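PDB 1LXN: UPF0045 protein MTH_1187 from Methanothermobacter thermautotrophicus, which is of unknown function but belongs to the UPF0045 family, related to thiamine-binding proteins, and may bind thiamine or a similar small molecule. Local coordinates for residues 19-24 with 62-67. Sequence-based numbering, arbitrary orientation.
Sequences SSYVAA and EAVLQA. With SO4 (sulfate ion), chain E.
The CA atoms of Y21 and V64 come within 5.8 Å, those of A24 and A63 within 6.0 Å, so the first turns of helix 19-29 lie close against the C-terminal end of helix 50-66. Y21 makes the largest single contribution. Its CB leaves the helix alongside the partner, and with CG anti to its own carbonyl carbon (chi1 -85°) the ring swings across to the other helix. One side of the ring does the touching: CD1 meets V64 CG1 at 3.9 Å, and CE1 meets A67 CB at 3.8 Å, both methyls approaching obliquely. The other methyl of V64 is turned to the backbone, its CG2 lying 3.7 Å from Y21 O. A turn after Y21, A24 meets A63, the residue before V64; A63 CB packs 3.5 Å from A24 O. The interface is thus purely van der Waals. With an alanine at Y21 the ring is gone, which would probably open a gap beside V64 CG1 and leave the A67 methyl without its aromatic neighbour. On the far side of the first turn, S19 OG donates a hydrogen bond to O4 of a sulfate ion (2.8 Å), most likely a component of the crystallisation solution. V64 packs on V8, P10 and V72, and Y21 on P10, so both rest on the antiparallel four-stranded sheet as the two helices of a ferredoxin-like alpha+beta sandwich (beta-alpha-beta-beta-alpha-beta).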
ATOM      1  N   SER A  19      -3.095  -9.359 -11.022  1.00 22.99           N
ATOM      2  CA  SER A  19      -2.140  -8.303 -11.351  1.00 23.17           C
ATOM      3  C   SER A  19      -2.687  -7.025 -11.970  1.00 23.56           C
ATOM      4  O   SER A  19      -2.197  -5.935 -11.664  1.00 23.56           O
ATOM      5  CB  SER A  19      -1.049  -8.854 -12.265  1.00 24.80           C
ATOM      6  OG  SER A  19      -0.256  -9.785 -11.561  1.00 29.37           O
ATOM      7  N   SER A  20      -3.678  -7.142 -12.850  1.00 21.11           N
ATOM      8  CA  SER A  20      -4.237  -5.956 -13.486  1.00 20.34           C
ATOM      9  C   SER A  20      -5.030  -5.142 -12.479  1.00 19.53           C
ATOM     10  O   SER A  20      -5.088  -3.913 -12.567  1.00 18.90           O
ATOM     11  CB  SER A  20      -5.127  -6.348 -14.674  1.00 19.49           C
ATOM     12  OG  SER A  20      -4.355  -6.999 -15.667  1.00 21.10           O
ATOM     13  N   TYR A  21      -5.653  -5.830 -11.527  1.00 19.41           N
ATOM     14  CA  TYR A  21      -6.422  -5.144 -10.497  1.00 20.84           C
ATOM     15  C   TYR A  21      -5.462  -4.400  -9.574  1.00 20.72           C
ATOM     16  O   TYR A  21      -5.717  -3.258  -9.193  1.00 21.52           O
ATOM     17  CB  TYR A  21      -7.245  -6.141  -9.681  1.00 20.72           C
ATOM     18  CG  TYR A  21      -8.579  -6.487 -10.297  1.00 20.64           C
ATOM     19  CD1 TYR A  21      -9.587  -5.529 -10.403  1.00 18.53           C
ATOM     20  CD2 TYR A  21      -8.845  -7.777 -10.750  1.00 19.80           C
ATOM     21  CE1 TYR A  21     -10.822  -5.849 -10.941  1.00 20.61           C
ATOM     22  CE2 TYR A  21     -10.085  -8.106 -11.290  1.00 22.29           C
ATOM     23  CZ  TYR A  21     -11.066  -7.140 -11.379  1.00 22.27           C
ATOM     24  OH  TYR A  21     -12.298  -7.466 -11.903  1.00 29.30           O
ATOM     25  N   VAL A  22      -4.356  -5.053  -9.225  1.00 19.32           N
ATOM     26  CA  VAL A  22      -3.366  -4.446  -8.348  1.00 20.17           C
ATOM     27  C   VAL A  22      -2.675  -3.266  -9.036  1.00 20.80           C
ATOM     28  O   VAL A  22      -2.417  -2.239  -8.407  1.00 20.28           O
ATOM     29  CB  VAL A  22      -2.312  -5.474  -7.900  1.00 21.09           C
ATOM     30  CG1 VAL A  22      -1.286  -4.804  -6.991  1.00 18.59           C
ATOM     31  CG2 VAL A  22      -3.000  -6.632  -7.160  1.00 20.26           C
ATOM     32  N   ALA A  23      -2.371  -3.411 -10.324  1.00 20.09           N
ATOM     33  CA  ALA A  23      -1.740  -2.323 -11.061  1.00 18.67           C
ATOM     34  C   ALA A  23      -2.684  -1.118 -11.043  1.00 16.51           C
ATOM     35  O   ALA A  23      -2.241   0.013 -10.906  1.00 16.07           O
ATOM     36  CB  ALA A  23      -1.441  -2.743 -12.501  1.00 17.37           C
ATOM     37  N   ALA A  24      -3.986  -1.355 -11.180  1.00 15.76           N
ATOM     38  CA  ALA A  24      -4.942  -0.245 -11.148  1.00 18.20           C
ATOM     39  C   ALA A  24      -4.924   0.425  -9.764  1.00 18.79           C
ATOM     40  O   ALA A  24      -5.033   1.645  -9.655  1.00 20.36           O
ATOM     41  CB  ALA A  24      -6.348  -0.735 -11.468  1.00 16.46           C
ATOM     42  N   GLU A  62     -10.836   2.304  -4.209  1.00 21.49           N
ATOM     43  CA  GLU A  62     -11.849   2.716  -5.183  1.00 23.62           C
ATOM     44  C   GLU A  62     -11.490   2.321  -6.612  1.00 23.59           C
ATOM     45  O   GLU A  62     -12.369   1.978  -7.394  1.00 22.21           O
ATOM     46  CB  GLU A  62     -12.048   4.237  -5.138  1.00 27.16           C
ATOM     47  CG  GLU A  62     -12.275   4.805  -3.746  1.00 35.73           C
ATOM     48  CD  GLU A  62     -13.734   4.846  -3.337  1.00 41.51           C
ATOM     49  OE1 GLU A  62     -14.514   3.978  -3.793  1.00 43.57           O
ATOM     50  OE2 GLU A  62     -14.095   5.748  -2.544  1.00 43.90           O
ATOM     51  N   ALA A  63     -10.205   2.383  -6.952  1.00 21.69           N
ATOM     52  CA  ALA A  63      -9.766   2.035  -8.299  1.00 22.61           C
ATOM     53  C   ALA A  63     -10.085   0.582  -8.629  1.00 21.60           C
ATOM     54  O   ALA A  63     -10.405   0.257  -9.768  1.00 22.03           O
ATOM     55  CB  ALA A  63      -8.262   2.293  -8.454  1.00 21.28           C
ATOM     56  N   VAL A  64     -10.000  -0.293  -7.633  1.00 21.74           N
ATOM     57  CA  VAL A  64     -10.289  -1.702  -7.858  1.00 20.61           C
ATOM     58  C   VAL A  64     -11.787  -1.912  -8.059  1.00 21.93           C
ATOM     59  O   VAL A  64     -12.203  -2.761  -8.855  1.00 21.08           O
ATOM     60  CB  VAL A  64      -9.762  -2.565  -6.698  1.00 20.34           C
ATOM     61  CG1 VAL A  64     -10.182  -4.016  -6.879  1.00 18.89           C
ATOM     62  CG2 VAL A  64      -8.243  -2.461  -6.652  1.00 19.83           C
ATOM     63  N   LEU A  65     -12.600  -1.137  -7.348  1.00 21.02           N
ATOM     64  CA  LEU A  65     -14.042  -1.240  -7.516  1.00 22.06           C
ATOM     65  C   LEU A  65     -14.378  -0.695  -8.906  1.00 23.16           C
ATOM     66  O   LEU A  65     -15.178  -1.281  -9.630  1.00 21.30           O
ATOM     67  CB  LEU A  65     -14.777  -0.421  -6.452  1.00 21.51           C
ATOM     68  CG  LEU A  65     -14.830  -0.984  -5.028  1.00 24.89           C
ATOM     69  CD1 LEU A  65     -15.273   0.108  -4.040  1.00 23.12           C
ATOM     70  CD2 LEU A  65     -15.786  -2.172  -4.995  1.00 23.35           C
ATOM     71  N   GLN A  66     -13.762   0.428  -9.273  1.00 23.25           N
ATOM     72  CA  GLN A  66     -14.010   1.034 -10.576  1.00 28.40           C
ATOM     73  C   GLN A  66     -13.558   0.115 -11.694  1.00 27.61           C
ATOM     74  O   GLN A  66     -14.136   0.118 -12.773  1.00 27.78           O
ATOM     75  CB  GLN A  66     -13.279   2.370 -10.716  1.00 31.35           C
ATOM     76  CG  GLN A  66     -13.819   3.468  -9.830  1.00 39.62           C
ATOM     77  CD  GLN A  66     -13.456   4.851 -10.343  1.00 43.49           C
ATOM     78  OE1 GLN A  66     -12.291   5.132 -10.651  1.00 46.30           O
ATOM     79  NE2 GLN A  66     -14.455   5.727 -10.436  1.00 44.14           N
ATOM     80  N   ALA A  67     -12.514  -0.658 -11.420  1.00 27.71           N
ATOM     81  CA  ALA A  67     -11.961  -1.596 -12.383  1.00 27.47           C
ATOM     82  C   ALA A  67     -12.973  -2.696 -12.693  1.00 27.58           C
ATOM     83  O   ALA A  67     -12.811  -3.437 -13.657  1.00 29.49           O
ATOM     84  CB  ALA A  67     -10.672  -2.202 -11.829  1.00 27.50           C
TER
HETATM   85  S   SO4 E 461      -0.469 -12.969 -12.806  1.00 39.98           S
HETATM   86  O1  SO4 E 461       0.903 -13.001 -12.471  1.00 42.54           O
HETATM   87  O2  SO4 E 461      -0.872 -14.304 -13.075  1.00 42.61           O
HETATM   88  O3  SO4 E 461      -0.577 -12.167 -13.972  1.00 44.73           O
HETATM   89  O4  SO4 E 461      -1.294 -12.400 -11.808  1.00 39.35           O